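Local atomic coordinates of neuraminidase (Influenza A virus, PDB entry 4K3Y), a protein that forms a neuraminidase-like beta-propeller ectodomain of a bat influenza A virus, related to the viral sialidases by fold though its own function is not established. Residues Gly304-Ile316 with Phe356-Gly369. Residues are numbered along the deposited sequence; the frame is centred on the assembly and turned at random.
Sequences GNRNYQLLSNSTI and FCGTGGSMPDVNWG. With NAG (2-acetamido-2-deoxy-beta-D-glucopyranose), chain I.
Three N-H groups grip one carboxylate oxygen at the very end of the chain: G369 O accepts from S312 N at 2.8 Å, from N313 N at 2.9 Å and from the side-chain ND2 of N367. Here a beta-propeller secures its C-terminal tail: the residues after strand 349-359 run alongside strand 306-311, the outer strand of one four-stranded blade, in the same direction, and end where the chain turns the corner into strand 315-322 of the next. The second carboxylate oxygen, OXT, takes the hydroxyl of S314, OG lying 2.6 Å away, and these donors together probably stabilise the negative charge. An anti torsion (chi1 -168°) swings the N367 amide toward the corner, where ND2 reaches G369 O and OD1 accepts from S312 OG, the hydroxyl coming from above the amide plane. Further back, W368 N donates to L310 O, while CD1 of L310 sits over the centre of the F356 ring, 3.9 Å from its centroid, as a CH-pi contact, and CD2 meets the indole of W368 at its edge. At the far end Y308 OH accepts a nearly straight bond from M363 N (169°) and is also hydrogen-bonded to the backbone O of N19. R306 NH2 donates to M363 O at 2.6 Å and forms a salt bridge with D365 OD1, poorly angled as a hydrogen bond. Two waters also donate to D365 OD1, one linking it to N307 O.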
ATOM      1  N   GLY C 304     -22.305  29.692 -30.848  1.00 67.04           N
ATOM      2  CA  GLY C 304     -20.869  29.461 -30.923  1.00 66.49           C
ATOM      3  C   GLY C 304     -20.121  30.626 -30.298  1.00 77.84           C
ATOM      4  O   GLY C 304     -20.114  31.734 -30.835  1.00 73.73           O
ATOM      5  N   ASN C 305     -19.484  30.364 -29.159  1.00 86.86           N
ATOM      6  CA  ASN C 305     -19.139  31.417 -28.220  1.00 74.70           C
ATOM      7  C   ASN C 305     -17.651  31.546 -27.929  1.00 80.67           C
ATOM      8  O   ASN C 305     -17.096  32.647 -27.975  1.00 73.88           O
ATOM      9  CB  ASN C 305     -19.901  31.187 -26.911  1.00 67.38           C
ATOM     10  CG  ASN C 305     -19.797  32.369 -25.964  1.00 75.41           C
ATOM     11  OD1 ASN C 305     -19.191  32.277 -24.894  1.00 80.68           O
ATOM     12  ND2 ASN C 305     -20.383  33.492 -26.358  1.00 73.71           N
ATOM     13  N   ARG C 306     -17.018  30.427 -27.591  1.00 81.65           N
ATOM     14  CA  ARG C 306     -15.597  30.434 -27.288  1.00 68.98           C
ATOM     15  C   ARG C 306     -14.957  29.086 -27.542  1.00 66.78           C
ATOM     16  O   ARG C 306     -15.335  28.076 -26.937  1.00 61.23           O
ATOM     17  CB  ARG C 306     -15.337  30.860 -25.842  1.00 59.28           C
ATOM     18  CG  ARG C 306     -13.850  31.063 -25.534  1.00 59.33           C
ATOM     19  CD  ARG C 306     -13.672  32.163 -24.511  1.00 82.64           C
ATOM     20  NE  ARG C 306     -12.415  32.067 -23.775  1.00 83.93           N
ATOM     21  CZ  ARG C 306     -11.228  32.322 -24.306  1.00 70.55           C
ATOM     22  NH1 ARG C 306     -11.134  32.679 -25.576  1.00 85.66           N
ATOM     23  NH2 ARG C 306     -10.137  32.215 -23.569  1.00 59.59           N
ATOM     24  N   ASN C 307     -13.986  29.089 -28.448  1.00 65.68           N
ATOM     25  CA  ASN C 307     -13.213  27.903 -28.764  1.00 64.52           C
ATOM     26  C   ASN C 307     -11.915  27.876 -27.957  1.00 64.53           C
ATOM     27  O   ASN C 307     -11.012  28.681 -28.198  1.00 65.56           O
ATOM     28  CB  ASN C 307     -12.897  27.888 -30.256  1.00 59.54           C
ATOM     29  CG  ASN C 307     -12.410  26.543 -30.729  1.00 70.35           C
ATOM     30  OD1 ASN C 307     -13.196  25.614 -30.882  1.00100.55           O
ATOM     31  ND2 ASN C 307     -11.112  26.427 -30.964  1.00 70.11           N
ATOM     32  N   TYR C 308     -11.824  26.961 -27.000  1.00 58.60           N
ATOM     33  CA  TYR C 308     -10.608  26.815 -26.198  1.00 56.82           C
ATOM     34  C   TYR C 308      -9.634  25.823 -26.828  1.00 52.31           C
ATOM     35  O   TYR C 308      -9.952  24.633 -26.966  1.00 58.04           O
ATOM     36  CB  TYR C 308     -10.950  26.307 -24.795  1.00 49.88           C
ATOM     37  CG  TYR C 308     -11.575  27.313 -23.869  1.00 51.92           C
ATOM     38  CD1 TYR C 308     -10.854  28.421 -23.417  1.00 57.18           C
ATOM     39  CD2 TYR C 308     -12.878  27.139 -23.403  1.00 43.22           C
ATOM     40  CE1 TYR C 308     -11.428  29.346 -22.528  1.00 53.75           C
ATOM     41  CE2 TYR C 308     -13.454  28.048 -22.515  1.00 56.20           C
ATOM     42  CZ  TYR C 308     -12.725  29.149 -22.086  1.00 55.48           C
ATOM     43  OH  TYR C 308     -13.296  30.043 -21.216  1.00 60.82           O
ATOM     44  N   GLN C 309      -8.442  26.288 -27.182  1.00 48.26           N
ATOM     45  CA  GLN C 309      -7.413  25.370 -27.670  1.00 53.27           C
ATOM     46  C   GLN C 309      -6.521  24.834 -26.551  1.00 50.90           C
ATOM     47  O   GLN C 309      -5.359  25.244 -26.403  1.00 56.27           O
ATOM     48  CB  GLN C 309      -6.590  26.014 -28.765  1.00 57.07           C
ATOM     49  CG  GLN C 309      -7.321  26.059 -30.079  1.00 78.25           C
ATOM     50  CD  GLN C 309      -6.858  27.206 -30.914  1.00 92.10           C
ATOM     51  OE1 GLN C 309      -7.397  28.314 -30.816  1.00107.41           O
ATOM     52  NE2 GLN C 309      -5.832  26.970 -31.725  1.00 81.17           N
ATOM     53  N   LEU C 310      -7.083  23.888 -25.801  1.00 48.04           N
ATOM     54  CA  LEU C 310      -6.450  23.276 -24.626  1.00 47.82           C
ATOM     55  C   LEU C 310      -5.048  22.679 -24.872  1.00 56.27           C
ATOM     56  O   LEU C 310      -4.122  22.932 -24.088  1.00 48.92           O
ATOM     57  CB  LEU C 310      -7.395  22.246 -23.989  1.00 42.24           C
ATOM     58  CG  LEU C 310      -8.730  22.824 -23.462  1.00 48.88           C
ATOM     59  CD1 LEU C 310      -9.607  21.781 -22.754  1.00 45.06           C
ATOM     60  CD2 LEU C 310      -8.473  23.996 -22.527  1.00 40.30           C
ATOM     61  N   LEU C 311      -4.881  21.908 -25.951  1.00 52.37           N
ATOM     62  CA  LEU C 311      -3.565  21.344 -26.285  1.00 49.78           C
ATOM     63  C   LEU C 311      -3.145  21.648 -27.718  1.00 54.66           C
ATOM     64  O   LEU C 311      -3.989  21.833 -28.583  1.00 55.95           O
ATOM     65  CB  LEU C 311      -3.532  19.836 -26.055  1.00 52.23           C
ATOM     66  CG  LEU C 311      -3.552  19.280 -24.628  1.00 55.40           C
ATOM     67  CD1 LEU C 311      -4.971  19.006 -24.190  1.00 52.37           C
ATOM     68  CD2 LEU C 311      -2.771  18.008 -24.616  1.00 59.64           C
ATOM     69  N   SER C 312      -1.836  21.670 -27.964  1.00 63.33           N
ATOM     70  CA  SER C 312      -1.286  22.003 -29.280  1.00 61.94           C
ATOM     71  C   SER C 312      -0.121  21.094 -29.600  1.00 60.95           C
ATOM     72  O   SER C 312       0.006  20.574 -30.704  1.00 62.56           O
ATOM     73  CB  SER C 312      -0.768  23.433 -29.274  1.00 50.40           C
ATOM     74  OG  SER C 312      -1.741  24.287 -28.710  1.00 87.63           O
ATOM     75  N   ASN C 313       0.738  20.933 -28.607  1.00 59.77           N
ATOM     76  CA  ASN C 313       1.972  20.204 -28.760  1.00 63.38           C
ATOM     77  C   ASN C 313       1.747  18.738 -29.091  1.00 55.93           C
ATOM     78  O   ASN C 313       2.420  18.170 -29.948  1.00 66.13           O
ATOM     79  CB  ASN C 313       2.796  20.302 -27.467  1.00 74.74           C
ATOM     80  CG  ASN C 313       3.421  21.680 -27.257  1.00 87.63           C
ATOM     81  OD1 ASN C 313       2.997  22.680 -27.854  1.00 86.65           O
ATOM     82  ND2 ASN C 313       4.444  21.727 -26.392  1.00 97.45           N
ATOM     83  N   SER C 314       0.798  18.112 -28.419  1.00 53.78           N
ATOM     84  CA  SER C 314       0.791  16.659 -28.405  1.00 57.30           C
ATOM     85  C   SER C 314      -0.208  15.992 -29.355  1.00 58.36           C
ATOM     86  O   SER C 314      -1.128  16.628 -29.896  1.00 53.66           O
ATOM     87  CB  SER C 314       0.678  16.132 -26.957  1.00 59.98           C
ATOM     88  OG  SER C 314      -0.481  16.624 -26.350  1.00 60.74           O
ATOM     89  N   THR C 315       0.029  14.702 -29.580  1.00 65.35           N
ATOM     90  CA  THR C 315      -0.763  13.885 -30.500  1.00 53.70           C
ATOM     91  C   THR C 315      -1.910  13.188 -29.760  1.00 48.02           C
ATOM     92  O   THR C 315      -1.686  12.368 -28.871  1.00 71.80           O
ATOM     93  CB  THR C 315       0.145  12.860 -31.203  1.00 50.93           C
ATOM     94  OG1 THR C 315       1.108  13.565 -31.993  1.00 56.72           O
ATOM     95  CG2 THR C 315      -0.649  11.947 -32.103  1.00 49.18           C
ATOM     96  N   ILE C 316      -3.134  13.543 -30.137  1.00 46.13           N
ATOM     97  CA  ILE C 316      -4.360  13.104 -29.461  1.00 46.79           C
ATOM     98  C   ILE C 316      -4.920  11.798 -30.043  1.00 53.27           C
ATOM     99  O   ILE C 316      -4.782  11.515 -31.233  1.00 45.43           O
ATOM    100  CB  ILE C 316      -5.482  14.174 -29.575  1.00 54.78           C
ATOM    101  CG1 ILE C 316      -4.945  15.590 -29.310  1.00 56.00           C
ATOM    102  CG2 ILE C 316      -6.681  13.833 -28.683  1.00 50.92           C
ATOM    103  CD1 ILE C 316      -4.110  15.749 -28.063  1.00 47.32           C
ATOM    104  N   PHE C 356      -9.458  17.000 -17.448  1.00 49.97           N
ATOM    105  CA  PHE C 356      -9.892  18.379 -17.307  1.00 44.15           C
ATOM    106  C   PHE C 356     -11.213  18.333 -16.591  1.00 47.06           C
ATOM    107  O   PHE C 356     -12.016  17.440 -16.853  1.00 54.26           O
ATOM    108  CB  PHE C 356     -10.117  19.016 -18.689  1.00 46.85           C
ATOM    109  CG  PHE C 356      -8.858  19.440 -19.384  1.00 44.66           C
ATOM    110  CD1 PHE C 356      -8.177  18.563 -20.236  1.00 43.90           C
ATOM    111  CD2 PHE C 356      -8.355  20.732 -19.207  1.00 46.25           C
ATOM    112  CE1 PHE C 356      -6.993  18.968 -20.885  1.00 46.40           C
ATOM    113  CE2 PHE C 356      -7.184  21.139 -19.850  1.00 55.41           C
ATOM    114  CZ  PHE C 356      -6.497  20.262 -20.691  1.00 48.58           C
ATOM    115  N   CYS C 357     -11.450  19.293 -15.702  1.00 58.70           N
ATOM    116  CA  CYS C 357     -12.760  19.445 -15.064  1.00 52.33           C
ATOM    117  C   CYS C 357     -13.226  20.860 -15.289  1.00 49.27           C
ATOM    118  O   CYS C 357     -12.408  21.759 -15.522  1.00 69.88           O
ATOM    119  CB  CYS C 357     -12.680  19.129 -13.570  1.00 51.12           C
ATOM    120  SG  CYS C 357     -12.311  17.384 -13.241  1.00 79.47           S
ATOM    121  N   GLY C 358     -14.534  21.068 -15.241  1.00 44.80           N
ATOM    122  CA  GLY C 358     -15.076  22.377 -15.554  1.00 55.35           C
ATOM    123  C   GLY C 358     -14.965  23.412 -14.441  1.00 73.44           C
ATOM    124  O   GLY C 358     -15.076  23.084 -13.258  1.00 85.48           O
ATOM    125  N   THR C 359     -14.743  24.660 -14.842  1.00 74.83           N
ATOM    126  CA  THR C 359     -14.805  25.821 -13.964  1.00 68.86           C
ATOM    127  C   THR C 359     -16.007  26.655 -14.364  1.00 70.61           C
ATOM    128  O   THR C 359     -16.333  26.752 -15.551  1.00 72.91           O
ATOM    129  CB  THR C 359     -13.592  26.727 -14.177  1.00 83.16           C
ATOM    130  OG1 THR C 359     -12.399  25.975 -13.970  1.00 93.01           O
ATOM    131  CG2 THR C 359     -13.613  27.931 -13.213  1.00 90.01           C
ATOM    132  N   GLY C 360     -16.649  27.284 -13.387  1.00 72.06           N
ATOM    133  CA  GLY C 360     -17.742  28.194 -13.674  1.00 71.32           C
ATOM    134  C   GLY C 360     -17.326  29.485 -14.366  1.00 65.65           C
ATOM    135  O   GLY C 360     -18.160  30.167 -14.965  1.00 74.09           O
ATOM    136  N   GLY C 361     -16.043  29.832 -14.279  1.00 57.48           N
ATOM    137  CA  GLY C 361     -15.558  31.074 -14.864  1.00 55.18           C
ATOM    138  C   GLY C 361     -14.778  30.894 -16.159  1.00 71.61           C
ATOM    139  O   GLY C 361     -14.115  29.871 -16.361  1.00 83.07           O
ATOM    140  N   SER C 362     -14.845  31.891 -17.038  1.00 66.56           N
ATOM    141  CA  SER C 362     -14.122  31.831 -18.310  1.00 68.25           C
ATOM    142  C   SER C 362     -12.605  31.837 -18.087  1.00 66.92           C
ATOM    143  O   SER C 362     -12.115  32.446 -17.139  1.00 77.37           O
ATOM    144  CB  SER C 362     -14.541  32.984 -19.230  1.00 64.33           C
ATOM    145  OG  SER C 362     -13.922  34.202 -18.841  1.00 82.08           O
ATOM    146  N   MET C 363     -11.865  31.139 -18.948  1.00 53.72           N
ATOM    147  CA  MET C 363     -10.407  31.075 -18.831  1.00 50.09           C
ATOM    148  C   MET C 363      -9.704  31.876 -19.935  1.00 56.51           C
ATOM    149  O   MET C 363     -10.314  32.212 -20.960  1.00 55.82           O
ATOM    150  CB  MET C 363      -9.924  29.616 -18.897  1.00 53.86           C
ATOM    151  CG  MET C 363     -10.452  28.654 -17.823  1.00 53.02           C
ATOM    152  SD  MET C 363     -10.097  29.142 -16.120  1.00 78.85           S
ATOM    153  CE  MET C 363      -8.375  29.533 -16.264  1.00 72.81           C
ATOM    154  N   PRO C 364      -8.412  32.196 -19.726  1.00 63.53           N
ATOM    155  CA  PRO C 364      -7.574  32.759 -20.798  1.00 62.54           C
ATOM    156  C   PRO C 364      -7.185  31.686 -21.821  1.00 62.87           C
ATOM    157  O   PRO C 364      -7.358  30.488 -21.560  1.00 59.88           O
ATOM    158  CB  PRO C 364      -6.310  33.215 -20.055  1.00 52.69           C
ATOM    159  CG  PRO C 364      -6.256  32.312 -18.853  1.00 52.02           C
ATOM    160  CD  PRO C 364      -7.694  32.141 -18.437  1.00 42.78           C
ATOM    161  N   ASP C 365      -6.680  32.123 -22.971  1.00 58.83           N
ATOM    162  CA  ASP C 365      -6.114  31.214 -23.959  1.00 64.75           C
ATOM    163  C   ASP C 365      -4.735  30.768 -23.481  1.00 65.89           C
ATOM    164  O   ASP C 365      -3.789  31.571 -23.481  1.00 63.46           O
ATOM    165  CB  ASP C 365      -6.020  31.882 -25.342  1.00 62.47           C
ATOM    166  CG  ASP C 365      -7.383  32.169 -25.942  1.00 72.12           C
ATOM    167  OD1 ASP C 365      -8.280  31.314 -25.784  1.00 74.20           O
ATOM    168  OD2 ASP C 365      -7.569  33.244 -26.562  1.00 82.10           O
ATOM    169  N   VAL C 366      -4.644  29.496 -23.071  1.00 65.48           N
ATOM    170  CA  VAL C 366      -3.405  28.892 -22.540  1.00 62.73           C
ATOM    171  C   VAL C 366      -3.169  27.464 -23.060  1.00 53.39           C
ATOM    172  O   VAL C 366      -4.125  26.718 -23.261  1.00 56.63           O
ATOM    173  CB  VAL C 366      -3.373  28.913 -20.976  1.00 54.27           C
ATOM    174  CG1 VAL C 366      -4.765  28.974 -20.409  1.00 51.72           C
ATOM    175  CG2 VAL C 366      -2.653  27.697 -20.426  1.00 55.65           C
ATOM    176  N   ASN C 367      -1.912  27.089 -23.306  1.00 52.58           N
ATOM    177  CA  ASN C 367      -1.635  25.722 -23.719  1.00 55.48           C
ATOM    178  C   ASN C 367      -1.298  24.812 -22.552  1.00 55.55           C
ATOM    179  O   ASN C 367      -0.455  25.140 -21.718  1.00 60.06           O
ATOM    180  CB  ASN C 367      -0.514  25.651 -24.751  1.00 61.81           C
ATOM    181  CG  ASN C 367      -0.421  24.278 -25.384  1.00 80.19           C
ATOM    182  OD1 ASN C 367      -1.371  23.827 -26.033  1.00 89.43           O
ATOM    183  ND2 ASN C 367       0.704  23.593 -25.178  1.00 82.77           N
ATOM    184  N   TRP C 368      -1.941  23.654 -22.511  1.00 55.74           N
ATOM    185  CA  TRP C 368      -1.751  22.729 -21.404  1.00 48.10           C
ATOM    186  C   TRP C 368      -0.908  21.526 -21.806  1.00 54.43           C
ATOM    187  O   TRP C 368      -0.628  20.651 -20.981  1.00 60.24           O
ATOM    188  CB  TRP C 368      -3.101  22.249 -20.876  1.00 42.71           C
ATOM    189  CG  TRP C 368      -3.892  23.320 -20.236  1.00 55.34           C
ATOM    190  CD1 TRP C 368      -5.083  23.841 -20.664  1.00 60.46           C
ATOM    191  CD2 TRP C 368      -3.548  24.026 -19.047  1.00 63.92           C
ATOM    192  NE1 TRP C 368      -5.507  24.825 -19.800  1.00 62.22           N
ATOM    193  CE2 TRP C 368      -4.580  24.958 -18.798  1.00 68.93           C
ATOM    194  CE3 TRP C 368      -2.467  23.960 -18.159  1.00 64.57           C
ATOM    195  CZ2 TRP C 368      -4.560  25.819 -17.697  1.00 64.65           C
ATOM    196  CZ3 TRP C 368      -2.452  24.813 -17.069  1.00 65.69           C
ATOM    197  CH2 TRP C 368      -3.489  25.734 -16.850  1.00 56.21           C
ATOM    198  N   GLY C 369      -0.508  21.474 -23.071  1.00 51.89           N
ATOM    199  CA  GLY C 369       0.209  20.317 -23.567  1.00 55.21           C
ATOM    200  C   GLY C 369       0.066  20.112 -25.058  1.00 64.99           C
ATOM    201  O   GLY C 369      -0.095  21.075 -25.815  1.00 66.18           O
ATOM    202  OXT GLY C 369       0.129  18.974 -25.532  1.00 70.67           O
TER
HETATM  203  C1  NAG I   1       4.962  23.052 -26.154  1.00 92.70           C
HETATM  204  C2  NAG I   1       5.422  22.950 -24.700  1.00 89.07           C
HETATM  205  C3  NAG I   1       6.195  24.190 -24.281  1.00 92.55           C
HETATM  206  C4  NAG I   1       7.255  24.565 -25.310  1.00103.08           C
HETATM  207  C5  NAG I   1       6.656  24.577 -26.709  1.00109.24           C
HETATM  208  C6  NAG I   1       7.693  24.862 -27.786  1.00118.45           C
HETATM  209  C7  NAG I   1       4.014  21.733 -23.084  1.00 82.92           C
HETATM  210  C8  NAG I   1       2.969  21.962 -22.032  1.00 65.01           C
HETATM  211  N2  NAG I   1       4.280  22.815 -23.819  1.00 92.66           N
HETATM  212  O3  NAG I   1       6.785  23.985 -23.016  1.00 92.89           O
HETATM  213  O4  NAG I   1       7.725  25.852 -25.002  1.00105.83           O
HETATM  214  O5  NAG I   1       6.089  23.312 -26.959  1.00100.40           O
HETATM  215  O6  NAG I   1       8.268  23.644 -28.206  1.00127.74           O
HETATM  216  O7  NAG I   1       4.545  20.623 -23.234  1.00 74.77           O
HETATM  217  O   HOH W   1     -10.199  30.968 -27.344  1.00 67.75           O
HETATM  218  O   HOH W   2      -7.337  28.806 -26.210  1.00 44.63           O